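Local coordinates for protein probable tRNA pseudouridine synthase D (Methanosarcina mazei, PDB 1Z2Z) that probably converts uridine-13 of transfer RNA into pseudouridine, as a member of the TruD family of pseudouridine synthases, at residues 215-220 with 231-236; 177-182 with 199-204; 51-56 with 90-95. All blocks are in the same frame, centred on the assembly; numbering follows the deposited sequence.

Interaction 1. Residues 215-220 with 231-236; sequences NARQFV and KTYPLR
Y233 puts its ring beside A216, R217 and V220, which line one side of helix 213-223. Two consecutive helices of the TRUD region, 213-223 and 226-232, are packed here through the residue that follows the second: Y233 is the first beyond its helical end. The ring meets the helix obliquely. CD1 of Y233 approaches CB of A216 at 4.0 Å. CZ of Y233 lies 3.9 Å from CG of R217 and 4.1 Å from CG2 of V220. The V220 side chain comes from the opposite direction to the tyrosine. R217 instead crosses it at about a right angle. CG of R217 lies by the hydroxyl, and the extended chain carries the guanidinium from there to CE2. The two planes are 74° apart, and CE2 of Y233 sits over one guanidinium face. The charge of R217 is met by salt bridges to E209 and E240. The phenol is probably hydrogen-bonded to the main-chain O of I202, at the end of helix 194-202. T232 closes the outer end: its OG1 is anti to the backbone N (chi1 -176°) and comes within 3.7 Å of A216 CB.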
ATOM      1  N   ASN A 215      21.964  -9.808  11.736  1.00 65.21           N
ATOM      2  CA  ASN A 215      22.904 -10.907  11.948  1.00 63.74           C
ATOM      3  C   ASN A 215      22.291 -12.061  12.736  1.00 61.61           C
ATOM      4  O   ASN A 215      22.884 -13.134  12.849  1.00 61.11           O
ATOM      5  CB  ASN A 215      24.177 -10.402  12.648  1.00 64.14           C
ATOM      6  CG  ASN A 215      25.226  -9.898  11.663  1.00 64.27           C
ATOM      7  OD1 ASN A 215      24.992  -8.939  10.928  1.00 64.42           O
ATOM      8  ND2 ASN A 215      26.384 -10.555  11.641  1.00 63.56           N
ATOM      9  N   ALA A 216      21.102 -11.839  13.278  1.00 59.78           N
ATOM     10  CA  ALA A 216      20.415 -12.879  14.028  1.00 58.67           C
ATOM     11  C   ALA A 216      19.776 -13.851  13.036  1.00 57.74           C
ATOM     12  O   ALA A 216      19.867 -15.065  13.206  1.00 56.43           O
ATOM     13  CB  ALA A 216      19.353 -12.266  14.918  1.00 58.82           C
ATOM     14  N   ARG A 217      19.134 -13.297  12.005  1.00 57.75           N
ATOM     15  CA  ARG A 217      18.473 -14.077  10.956  1.00 57.35           C
ATOM     16  C   ARG A 217      19.517 -14.782  10.113  1.00 57.49           C
ATOM     17  O   ARG A 217      19.375 -15.954   9.773  1.00 58.67           O
ATOM     18  CB  ARG A 217      17.635 -13.167  10.050  1.00 56.72           C
ATOM     19  CG  ARG A 217      16.448 -12.504  10.734  1.00 55.19           C
ATOM     20  CD  ARG A 217      15.717 -11.581   9.776  1.00 55.93           C
ATOM     21  NE  ARG A 217      14.688 -10.785  10.445  1.00 57.90           N
ATOM     22  CZ  ARG A 217      13.494 -11.243  10.810  1.00 57.73           C
ATOM     23  NH1 ARG A 217      13.160 -12.504  10.570  1.00 58.40           N
ATOM     24  NH2 ARG A 217      12.633 -10.439  11.420  1.00 56.81           N
ATOM     25  N   GLN A 218      20.564 -14.048   9.768  1.00 57.11           N
ATOM     26  CA  GLN A 218      21.653 -14.589   8.977  1.00 56.88           C
ATOM     27  C   GLN A 218      22.226 -15.822   9.661  1.00 57.08           C
ATOM     28  O   GLN A 218      22.629 -16.777   9.002  1.00 58.43           O
ATOM     29  CB  GLN A 218      22.756 -13.542   8.837  1.00 56.61           C
ATOM     30  CG  GLN A 218      23.113 -13.202   7.409  1.00 56.53           C
ATOM     31  CD  GLN A 218      23.416 -14.431   6.595  1.00 54.79           C
ATOM     32  OE1 GLN A 218      24.005 -15.386   7.094  1.00 54.69           O
ATOM     33  NE2 GLN A 218      23.027 -14.412   5.331  1.00 55.01           N
ATOM     34  N   PHE A 219      22.257 -15.796  10.990  1.00 56.33           N
ATOM     35  CA  PHE A 219      22.799 -16.909  11.750  1.00 55.46           C
ATOM     36  C   PHE A 219      22.037 -18.193  11.504  1.00 56.08           C
ATOM     37  O   PHE A 219      22.585 -19.157  10.976  1.00 56.51           O
ATOM     38  CB  PHE A 219      22.779 -16.611  13.246  1.00 55.89           C
ATOM     39  CG  PHE A 219      23.384 -17.707  14.082  1.00 56.99           C
ATOM     40  CD1 PHE A 219      24.757 -17.806  14.236  1.00 58.27           C
ATOM     41  CD2 PHE A 219      22.577 -18.657  14.702  1.00 58.29           C
ATOM     42  CE1 PHE A 219      25.322 -18.842  14.980  1.00 58.99           C
ATOM     43  CE2 PHE A 219      23.136 -19.696  15.446  1.00 57.00           C
ATOM     44  CZ  PHE A 219      24.505 -19.781  15.589  1.00 57.23           C
ATOM     45  N   VAL A 220      20.768 -18.212  11.893  1.00 56.16           N
ATOM     46  CA  VAL A 220      19.962 -19.413  11.721  1.00 56.53           C
ATOM     47  C   VAL A 220      19.656 -19.728  10.265  1.00 56.63           C
ATOM     48  O   VAL A 220      19.134 -20.796   9.957  1.00 56.63           O
ATOM     49  CB  VAL A 220      18.628 -19.308  12.496  1.00 56.75           C
ATOM     50  CG1 VAL A 220      18.914 -19.030  13.957  1.00 57.48           C
ATOM     51  CG2 VAL A 220      17.739 -18.226  11.894  1.00 54.76           C
ATOM     52  N   LYS A 231      17.086 -17.349  21.221  1.00 65.14           N
ATOM     53  CA  LYS A 231      17.939 -16.762  22.250  1.00 64.98           C
ATOM     54  C   LYS A 231      18.501 -15.413  21.800  1.00 63.82           C
ATOM     55  O   LYS A 231      18.830 -14.569  22.633  1.00 63.54           O
ATOM     56  CB  LYS A 231      19.097 -17.718  22.580  1.00 66.78           C
ATOM     57  CG  LYS A 231      20.088 -17.209  23.633  1.00 68.26           C
ATOM     58  CD  LYS A 231      19.568 -17.383  25.059  1.00 70.32           C
ATOM     59  CE  LYS A 231      20.502 -16.737  26.082  1.00 70.24           C
ATOM     60  NZ  LYS A 231      20.529 -15.248  25.945  1.00 70.17           N
ATOM     61  N   THR A 232      18.598 -15.217  20.485  1.00 62.37           N
ATOM     62  CA  THR A 232      19.136 -13.979  19.908  1.00 61.00           C
ATOM     63  C   THR A 232      18.049 -13.018  19.381  1.00 59.03           C
ATOM     64  O   THR A 232      18.160 -11.800  19.529  1.00 57.05           O
ATOM     65  CB  THR A 232      20.175 -14.311  18.762  1.00 62.04           C
ATOM     66  OG1 THR A 232      20.771 -13.101  18.272  1.00 63.03           O
ATOM     67  CG2 THR A 232      19.505 -15.045  17.599  1.00 61.15           C
ATOM     68  N   TYR A 233      16.996 -13.573  18.786  1.00 57.41           N
ATOM     69  CA  TYR A 233      15.911 -12.768  18.237  1.00 56.68           C
ATOM     70  C   TYR A 233      15.202 -11.907  19.283  1.00 58.30           C
ATOM     71  O   TYR A 233      14.697 -12.413  20.294  1.00 58.41           O
ATOM     72  CB  TYR A 233      14.877 -13.659  17.540  1.00 53.62           C
ATOM     73  CG  TYR A 233      15.225 -14.106  16.129  1.00 49.36           C
ATOM     74  CD1 TYR A 233      16.417 -14.782  15.853  1.00 47.51           C
ATOM     75  CD2 TYR A 233      14.321 -13.915  15.081  1.00 48.16           C
ATOM     76  CE1 TYR A 233      16.692 -15.270  14.571  1.00 46.61           C
ATOM     77  CE2 TYR A 233      14.581 -14.397  13.796  1.00 46.42           C
ATOM     78  CZ  TYR A 233      15.765 -15.076  13.548  1.00 46.29           C
ATOM     79  OH  TYR A 233      16.003 -15.594  12.296  1.00 43.39           O
ATOM     80  N   PRO A 234      15.152 -10.584  19.043  1.00 58.81           N
ATOM     81  CA  PRO A 234      14.493  -9.683  19.988  1.00 58.07           C
ATOM     82  C   PRO A 234      13.007 -10.006  20.082  1.00 58.20           C
ATOM     83  O   PRO A 234      12.381 -10.409  19.094  1.00 58.54           O
ATOM     84  CB  PRO A 234      14.775  -8.304  19.398  1.00 58.17           C
ATOM     85  CG  PRO A 234      14.805  -8.573  17.931  1.00 58.85           C
ATOM     86  CD  PRO A 234      15.602  -9.854  17.845  1.00 58.18           C
ATOM     87  N   LEU A 235      12.459  -9.837  21.285  1.00 57.54           N
ATOM     88  CA  LEU A 235      11.049 -10.107  21.574  1.00 55.70           C
ATOM     89  C   LEU A 235      10.132  -9.364  20.612  1.00 54.88           C
ATOM     90  O   LEU A 235       8.963  -9.713  20.455  1.00 54.67           O
ATOM     91  CB  LEU A 235      10.729  -9.691  23.014  1.00 54.56           C
ATOM     92  CG  LEU A 235      11.494 -10.408  24.127  1.00 53.13           C
ATOM     93  CD1 LEU A 235      11.428  -9.579  25.402  1.00 54.20           C
ATOM     94  CD2 LEU A 235      10.917 -11.794  24.341  1.00 51.84           C
ATOM     95  N   ARG A 236      10.678  -8.333  19.979  1.00 54.14           N
ATOM     96  CA  ARG A 236       9.939  -7.530  19.021  1.00 52.66           C
ATOM     97  C   ARG A 236       9.321  -8.409  17.933  1.00 51.95           C
ATOM     98  O   ARG A 236       8.223  -8.128  17.452  1.00 52.65           O
ATOM     99  CB  ARG A 236      10.877  -6.493  18.398  1.00 51.78           C
ATOM    100  CG  ARG A 236      10.312  -5.752  17.204  1.00 50.38           C
ATOM    101  CD  ARG A 236      11.200  -4.578  16.840  1.00 50.41           C
ATOM    102  NE  ARG A 236      12.582  -4.977  16.575  1.00 50.74           N
ATOM    103  CZ  ARG A 236      13.011  -5.500  15.427  1.00 50.98           C
ATOM    104  NH1 ARG A 236      12.166  -5.688  14.422  1.00 49.79           N
ATOM    105  NH2 ARG A 236      14.288  -5.834  15.283  1.00 50.36           N
TER

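Interaction 2. Residues 177-182 with 199-204; sequences SVRPVT and LLYIAE
The guanidinium of R179 has the main-chain O of L200 over one face, 3.9 Å above its plane and off-centre. The O atoms of Y201 and E204 lie at its edge. The ring of Y201 in turn has NH2 of R179 over one face, nearer its border than its middle. CZ of R179 is 5.7 Å from the ring centroid, so any cation-pi attraction is weak.

Two hydrogen bonds hold the guanidinium. NH2 of R179 donates to Y201 O at 2.8 Å, in the carbonyl plane and on a lone pair. NH1 of R179 donates to E204 O at 3.0 Å, from above that carbonyl plane. Both acceptors are tilted from the guanidinium plane. The bend of R179 at chi3 (61°) turns the guanidinium so that NH1 and NH2 face E204 O and Y201 O.

The carbonyls of L200 and Y201 belong to the last turn of helix 194-202; that of E204 lies just beyond it. A positive group at this end probably interacts favourably with the helix dipole. The other segment leads through an inverse gamma turn centred on P180 to V181, the N-cap position of helix 182-191, the helix before 194-202. F206 touches the side chains of both R179 and V181. V181 and E204 pass antiparallel to each other, with CG1 of V181 4.2 Å from CG of E204.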
ATOM      1  N   SER A 177       6.414  -5.294   6.078  1.00 60.57           N
ATOM      2  CA  SER A 177       6.556  -4.146   6.973  1.00 62.24           C
ATOM      3  C   SER A 177       7.903  -3.460   6.756  1.00 62.56           C
ATOM      4  O   SER A 177       7.979  -2.407   6.119  1.00 62.78           O
ATOM      5  CB  SER A 177       6.431  -4.598   8.434  1.00 62.57           C
ATOM      6  OG  SER A 177       5.132  -5.097   8.706  1.00 63.31           O
ATOM      7  N   VAL A 178       8.960  -4.075   7.283  1.00 63.12           N
ATOM      8  CA  VAL A 178      10.323  -3.550   7.165  1.00 63.63           C
ATOM      9  C   VAL A 178      11.116  -4.427   6.209  1.00 63.46           C
ATOM     10  O   VAL A 178      12.152  -4.029   5.666  1.00 63.12           O
ATOM     11  CB  VAL A 178      11.054  -3.560   8.537  1.00 64.40           C
ATOM     12  CG1 VAL A 178      11.159  -4.997   9.067  1.00 63.68           C
ATOM     13  CG2 VAL A 178      12.443  -2.947   8.392  1.00 63.88           C
ATOM     14  N   ARG A 179      10.618  -5.638   6.025  1.00 62.69           N
ATOM     15  CA  ARG A 179      11.267  -6.597   5.157  1.00 61.71           C
ATOM     16  C   ARG A 179      10.229  -7.169   4.202  1.00 61.29           C
ATOM     17  O   ARG A 179       9.330  -7.900   4.617  1.00 61.72           O
ATOM     18  CB  ARG A 179      11.874  -7.700   6.008  1.00 60.83           C
ATOM     19  CG  ARG A 179      12.618  -8.733   5.234  1.00 60.54           C
ATOM     20  CD  ARG A 179      13.082  -9.800   6.181  1.00 60.88           C
ATOM     21  NE  ARG A 179      11.945 -10.428   6.837  1.00 60.02           N
ATOM     22  CZ  ARG A 179      12.037 -11.462   7.662  1.00 59.45           C
ATOM     23  NH1 ARG A 179      13.224 -11.980   7.938  1.00 57.42           N
ATOM     24  NH2 ARG A 179      10.940 -11.991   8.193  1.00 59.19           N
ATOM     25  N   PRO A 180      10.327  -6.819   2.909  1.00 60.46           N
ATOM     26  CA  PRO A 180       9.387  -7.303   1.892  1.00 58.57           C
ATOM     27  C   PRO A 180       9.674  -8.744   1.484  1.00 56.73           C
ATOM     28  O   PRO A 180      10.361  -8.987   0.499  1.00 56.47           O
ATOM     29  CB  PRO A 180       9.602  -6.323   0.743  1.00 58.69           C
ATOM     30  CG  PRO A 180      11.070  -6.036   0.838  1.00 59.02           C
ATOM     31  CD  PRO A 180      11.265  -5.838   2.331  1.00 60.01           C
ATOM     32  N   VAL A 181       9.138  -9.694   2.243  1.00 55.49           N
ATOM     33  CA  VAL A 181       9.356 -11.110   1.965  1.00 53.62           C
ATOM     34  C   VAL A 181       8.060 -11.885   1.747  1.00 53.10           C
ATOM     35  O   VAL A 181       8.081 -13.059   1.378  1.00 52.84           O
ATOM     36  CB  VAL A 181      10.125 -11.786   3.116  1.00 51.13           C
ATOM     37  CG1 VAL A 181      11.577 -11.415   3.055  1.00 50.44           C
ATOM     38  CG2 VAL A 181       9.532 -11.365   4.439  1.00 50.54           C
ATOM     39  N   THR A 182       6.928 -11.236   1.975  1.00 52.57           N
ATOM     40  CA  THR A 182       5.657 -11.915   1.804  1.00 52.58           C
ATOM     41  C   THR A 182       5.620 -12.679   0.481  1.00 51.44           C
ATOM     42  O   THR A 182       5.606 -13.911   0.481  1.00 50.65           O
ATOM     43  CB  THR A 182       4.503 -10.915   1.895  1.00 53.23           C
ATOM     44  OG1 THR A 182       4.674  -9.878   0.921  1.00 55.69           O
ATOM     45  CG2 THR A 182       4.483 -10.293   3.280  1.00 53.85           C
ATOM     46  N   LEU A 199      11.741 -20.619   6.165  1.00 63.00           N
ATOM     47  CA  LEU A 199      13.042 -20.008   6.408  1.00 63.02           C
ATOM     48  C   LEU A 199      13.097 -18.557   5.944  1.00 62.25           C
ATOM     49  O   LEU A 199      13.706 -17.716   6.601  1.00 62.55           O
ATOM     50  CB  LEU A 199      14.142 -20.815   5.717  1.00 63.87           C
ATOM     51  CG  LEU A 199      15.002 -21.729   6.600  1.00 63.72           C
ATOM     52  CD1 LEU A 199      14.126 -22.650   7.448  1.00 63.59           C
ATOM     53  CD2 LEU A 199      15.930 -22.534   5.704  1.00 63.74           C
ATOM     54  N   LEU A 200      12.461 -18.264   4.815  1.00 60.92           N
ATOM     55  CA  LEU A 200      12.448 -16.907   4.284  1.00 60.11           C
ATOM     56  C   LEU A 200      11.802 -15.923   5.252  1.00 60.33           C
ATOM     57  O   LEU A 200      12.065 -14.723   5.190  1.00 61.24           O
ATOM     58  CB  LEU A 200      11.694 -16.865   2.951  1.00 59.76           C
ATOM     59  CG  LEU A 200      12.351 -17.499   1.722  1.00 58.99           C
ATOM     60  CD1 LEU A 200      11.355 -17.545   0.574  1.00 58.23           C
ATOM     61  CD2 LEU A 200      13.584 -16.703   1.333  1.00 58.03           C
ATOM     62  N   TYR A 201      10.951 -16.429   6.142  1.00 59.92           N
ATOM     63  CA  TYR A 201      10.254 -15.587   7.114  1.00 58.57           C
ATOM     64  C   TYR A 201      10.969 -15.623   8.459  1.00 58.60           C
ATOM     65  O   TYR A 201      11.139 -14.598   9.116  1.00 59.42           O
ATOM     66  CB  TYR A 201       8.805 -16.067   7.283  1.00 57.09           C
ATOM     67  CG  TYR A 201       7.933 -15.138   8.102  1.00 55.33           C
ATOM     68  CD1 TYR A 201       7.363 -14.001   7.532  1.00 54.52           C
ATOM     69  CD2 TYR A 201       7.723 -15.368   9.458  1.00 54.36           C
ATOM     70  CE1 TYR A 201       6.609 -13.113   8.296  1.00 54.23           C
ATOM     71  CE2 TYR A 201       6.974 -14.483  10.230  1.00 54.59           C
ATOM     72  CZ  TYR A 201       6.423 -13.356   9.644  1.00 53.71           C
ATOM     73  OH  TYR A 201       5.720 -12.461  10.416  1.00 52.71           O
ATOM     74  N   ILE A 202      11.386 -16.812   8.869  1.00 58.50           N
ATOM     75  CA  ILE A 202      12.086 -16.961  10.134  1.00 58.71           C
ATOM     76  C   ILE A 202      13.427 -16.226  10.077  1.00 60.06           C
ATOM     77  O   ILE A 202      13.744 -15.434  10.967  1.00 60.38           O
ATOM     78  CB  ILE A 202      12.324 -18.444  10.438  1.00 57.55           C
ATOM     79  CG1 ILE A 202      10.970 -19.155  10.563  1.00 56.08           C
ATOM     80  CG2 ILE A 202      13.173 -18.579  11.692  1.00 56.33           C
ATOM     81  CD1 ILE A 202      11.046 -20.670  10.556  1.00 54.38           C
ATOM     82  N   ALA A 203      14.195 -16.497   9.020  1.00 59.91           N
ATOM     83  CA  ALA A 203      15.505 -15.888   8.794  1.00 59.53           C
ATOM     84  C   ALA A 203      15.440 -14.902   7.622  1.00 59.94           C
ATOM     85  O   ALA A 203      14.475 -14.155   7.491  1.00 61.02           O
ATOM     86  CB  ALA A 203      16.538 -16.974   8.514  1.00 59.20           C
ATOM     87  N   GLU A 204      16.466 -14.896   6.774  1.00 59.69           N
ATOM     88  CA  GLU A 204      16.505 -13.997   5.616  1.00 60.20           C
ATOM     89  C   GLU A 204      16.578 -12.526   6.003  1.00 60.21           C
ATOM     90  O   GLU A 204      15.560 -11.838   6.064  1.00 59.38           O
ATOM     91  CB  GLU A 204      15.278 -14.193   4.729  1.00 59.90           C
ATOM     92  CG  GLU A 204      15.285 -13.277   3.512  1.00 58.85           C
ATOM     93  CD  GLU A 204      15.912 -13.926   2.291  1.00 56.71           C
ATOM     94  OE1 GLU A 204      16.904 -14.676   2.441  1.00 53.48           O
ATOM     95  OE2 GLU A 204      15.406 -13.671   1.180  1.00 55.88           O
TER

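Interaction 3. Residues 51-56 with 90-95; sequences IVELTK and LTTQKI
Residues 51-56 and 90-95 run antiparallel at 162°, their axes 4.5 Å apart at closest, and six main-chain hydrogen bonds join the pairs V52-I95, L54-Q93 and K56-T91. E53-K94 and T55-T92 are the non-hydrogen-bonded pairs between them. The strands belong to the mixed sheet of the pseudouridine synthase fold, with strand 113-121 on the far side of 49-57.

One face carries V52, L54, K56, T91, Q93 and I95. L54 and I95 pack there, with CD2 of L54 3.9 Å from CG2 of I95. L54 and Q93 run alongside each other from their strands. Farther along, K56 reaches across to T91, and its NZ donates to T91 OG1 at 2.7 Å. The lysine chain bends at chi3 and chi4 (-43°), bringing NZ across to the T91 hydroxyl. NZ of K56 also makes a weak hydrogen bond to the main-chain O of D86. Water 1 bridges the two strands on this face. It is hydrogen-bonded to L54 O at 2.9 Å, and to T91 OG1 and Q93 OE1, each at 3.0 Å.

On the other face T55 and T92 are direct neighbours, with CG2 of T55 3.7 Å from T92 OG1. CG2 of T92 also touches the carboxylate end of E53. The amine of K94 turns to E43, its salt-bridge partner.

D86 is the predicted nucleophile. The K56 amine is gripped by T91 OG1 and weakly by D86 O, so polar contacts link the strand pair to that residue.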
ATOM      1  N   ILE A  51     -15.884  14.292  19.655  1.00 13.30           N
ATOM      2  CA  ILE A  51     -15.165  14.228  18.386  1.00 15.29           C
ATOM      3  C   ILE A  51     -14.298  15.453  18.124  1.00 18.52           C
ATOM      4  O   ILE A  51     -14.789  16.589  17.987  1.00 20.92           O
ATOM      5  CB  ILE A  51     -16.113  14.055  17.174  1.00 11.91           C
ATOM      6  CG1 ILE A  51     -17.238  13.050  17.482  1.00  4.61           C
ATOM      7  CG2 ILE A  51     -15.288  13.608  15.994  1.00 12.51           C
ATOM      8  CD1 ILE A  51     -16.771  11.683  17.987  1.00  1.00           C
ATOM      9  N   VAL A  52     -13.007  15.189  17.991  1.00 19.53           N
ATOM     10  CA  VAL A  52     -12.013  16.228  17.805  1.00 21.18           C
ATOM     11  C   VAL A  52     -11.169  16.124  16.552  1.00 20.56           C
ATOM     12  O   VAL A  52     -10.837  15.032  16.100  1.00 19.84           O
ATOM     13  CB  VAL A  52     -11.050  16.223  19.006  1.00 23.16           C
ATOM     14  CG1 VAL A  52     -10.226  17.490  19.016  1.00 27.27           C
ATOM     15  CG2 VAL A  52     -11.831  16.068  20.298  1.00 21.00           C
ATOM     16  N   GLU A  53     -10.807  17.277  16.008  1.00 22.00           N
ATOM     17  CA  GLU A  53      -9.957  17.328  14.828  1.00 22.78           C
ATOM     18  C   GLU A  53      -8.541  17.395  15.372  1.00 23.72           C
ATOM     19  O   GLU A  53      -8.191  18.329  16.086  1.00 25.59           O
ATOM     20  CB  GLU A  53     -10.243  18.576  14.013  1.00 22.46           C
ATOM     21  CG  GLU A  53      -9.420  18.661  12.766  1.00 26.27           C
ATOM     22  CD  GLU A  53      -9.558  20.003  12.092  1.00 28.83           C
ATOM     23  OE1 GLU A  53      -8.618  20.817  12.207  1.00 30.57           O
ATOM     24  OE2 GLU A  53     -10.616  20.249  11.467  1.00 31.05           O
ATOM     25  N   LEU A  54      -7.749  16.388  15.047  1.00 23.20           N
ATOM     26  CA  LEU A  54      -6.379  16.286  15.496  1.00 23.04           C
ATOM     27  C   LEU A  54      -5.404  16.790  14.438  1.00 24.43           C
ATOM     28  O   LEU A  54      -5.456  16.367  13.285  1.00 26.23           O
ATOM     29  CB  LEU A  54      -6.078  14.826  15.832  1.00 22.32           C
ATOM     30  CG  LEU A  54      -4.638  14.397  16.121  1.00 23.57           C
ATOM     31  CD1 LEU A  54      -4.065  15.250  17.246  1.00 21.81           C
ATOM     32  CD2 LEU A  54      -4.622  12.901  16.491  1.00 18.47           C
ATOM     33  N   THR A  55      -4.530  17.716  14.820  1.00 25.39           N
ATOM     34  CA  THR A  55      -3.536  18.244  13.894  1.00 24.23           C
ATOM     35  C   THR A  55      -2.235  17.994  14.594  1.00 21.75           C
ATOM     36  O   THR A  55      -2.026  18.474  15.698  1.00 22.10           O
ATOM     37  CB  THR A  55      -3.701  19.746  13.660  1.00 25.76           C
ATOM     38  OG1 THR A  55      -5.058  20.030  13.278  1.00 28.82           O
ATOM     39  CG2 THR A  55      -2.762  20.201  12.547  1.00 23.86           C
ATOM     40  N   LYS A  56      -1.365  17.227  13.960  1.00 21.17           N
ATOM     41  CA  LYS A  56      -0.108  16.896  14.582  1.00 20.04           C
ATOM     42  C   LYS A  56       1.087  17.155  13.678  1.00 22.24           C
ATOM     43  O   LYS A  56       1.000  17.062  12.456  1.00 22.59           O
ATOM     44  CB  LYS A  56      -0.137  15.439  15.057  1.00 19.95           C
ATOM     45  CG  LYS A  56      -0.195  14.384  13.960  1.00 18.17           C
ATOM     46  CD  LYS A  56      -0.413  13.006  14.561  1.00 17.68           C
ATOM     47  CE  LYS A  56       0.288  11.948  13.742  1.00 18.19           C
ATOM     48  NZ  LYS A  56       0.083  12.193  12.299  1.00 19.49           N
ATOM     49  N   LEU A  90       2.872  16.946   8.457  1.00 18.08           N
ATOM     50  CA  LEU A  90       1.891  17.787   9.114  1.00 17.84           C
ATOM     51  C   LEU A  90       0.546  17.222   8.686  1.00 18.81           C
ATOM     52  O   LEU A  90       0.116  17.377   7.537  1.00 18.05           O
ATOM     53  CB  LEU A  90       2.032  19.244   8.686  1.00 18.02           C
ATOM     54  CG  LEU A  90       0.878  20.133   9.157  1.00 17.46           C
ATOM     55  CD1 LEU A  90       0.725  20.052  10.655  1.00 15.33           C
ATOM     56  CD2 LEU A  90       1.107  21.546   8.693  1.00 16.21           C
ATOM     57  N   THR A  91      -0.123  16.577   9.632  1.00 17.31           N
ATOM     58  CA  THR A  91      -1.384  15.924   9.346  1.00 17.04           C
ATOM     59  C   THR A  91      -2.567  16.294  10.227  1.00 18.17           C
ATOM     60  O   THR A  91      -2.441  16.403  11.447  1.00 19.04           O
ATOM     61  CB  THR A  91      -1.213  14.431   9.465  1.00 16.51           C
ATOM     62  OG1 THR A  91      -1.195  14.080  10.855  1.00 17.85           O
ATOM     63  CG2 THR A  91       0.101  14.000   8.835  1.00 15.85           C
ATOM     64  N   THR A  92      -3.722  16.426   9.580  1.00 17.27           N
ATOM     65  CA  THR A  92      -5.000  16.757  10.199  1.00 17.86           C
ATOM     66  C   THR A  92      -5.952  15.555  10.014  1.00 19.86           C
ATOM     67  O   THR A  92      -5.979  14.950   8.940  1.00 21.92           O
ATOM     68  CB  THR A  92      -5.602  17.975   9.486  1.00 17.53           C
ATOM     69  OG1 THR A  92      -4.672  19.060   9.544  1.00 22.64           O
ATOM     70  CG2 THR A  92      -6.910  18.399  10.111  1.00 15.71           C
ATOM     71  N   GLN A  93      -6.731  15.209  11.036  1.00 19.43           N
ATOM     72  CA  GLN A  93      -7.664  14.086  10.930  1.00 18.39           C
ATOM     73  C   GLN A  93      -8.717  14.146  12.024  1.00 20.63           C
ATOM     74  O   GLN A  93      -8.573  14.890  12.993  1.00 18.91           O
ATOM     75  CB  GLN A  93      -6.940  12.758  11.073  1.00 16.04           C
ATOM     76  CG  GLN A  93      -6.489  12.481  12.485  1.00 16.23           C
ATOM     77  CD  GLN A  93      -5.569  11.297  12.557  1.00 15.48           C
ATOM     78  OE1 GLN A  93      -4.439  11.386  13.049  1.00 12.79           O
ATOM     79  NE2 GLN A  93      -6.038  10.176  12.052  1.00 18.40           N
ATOM     80  N   LYS A  94      -9.776  13.351  11.877  1.00 20.00           N
ATOM     81  CA  LYS A  94     -10.831  13.331  12.878  1.00 17.64           C
ATOM     82  C   LYS A  94     -10.603  12.153  13.837  1.00 16.65           C
ATOM     83  O   LYS A  94     -10.158  11.088  13.424  1.00 15.76           O
ATOM     84  CB  LYS A  94     -12.193  13.231  12.189  1.00 20.53           C
ATOM     85  CG  LYS A  94     -13.351  12.888  13.117  1.00 21.13           C
ATOM     86  CD  LYS A  94     -14.693  12.913  12.386  1.00 18.05           C
ATOM     87  CE  LYS A  94     -15.024  14.315  11.905  1.00 21.41           C
ATOM     88  NZ  LYS A  94     -16.365  14.452  11.250  1.00 19.44           N
ATOM     89  N   ILE A  95     -10.854  12.365  15.122  1.00 14.47           N
ATOM     90  CA  ILE A  95     -10.688  11.305  16.101  1.00 13.68           C
ATOM     91  C   ILE A  95     -11.845  11.343  17.085  1.00 13.41           C
ATOM     92  O   ILE A  95     -12.657  12.279  17.085  1.00 14.13           O
ATOM     93  CB  ILE A  95      -9.367  11.436  16.904  1.00 14.90           C
ATOM     94  CG1 ILE A  95      -9.375  12.712  17.748  1.00 16.65           C
ATOM     95  CG2 ILE A  95      -8.171  11.404  15.964  1.00 13.09           C
ATOM     96  CD1 ILE A  95      -8.290  12.712  18.863  1.00 12.70           C
TER
HETATM   97  O   HOH W   1      -3.844  14.230  12.270  1.00 33.82           O

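Interactions 1 and 2 are neighbours in the helical TRUD region, with centres 12 Å apart. They meet at I202 and Y233. R217 and R179 also lie near each other there, beside the C-terminal end of helix 194-202, though their exact spacing is doubtful. E240 is a partner they share, through a weak, long ion pair in the case of R179. Interaction 3 is separate, in the mixed sheet. Its centre is 38 Å from that of interaction 1 and 34 Å from that of interaction 2. It alone borders the predicted active site: the side chains of T91 and D86 are about 5 Å apart.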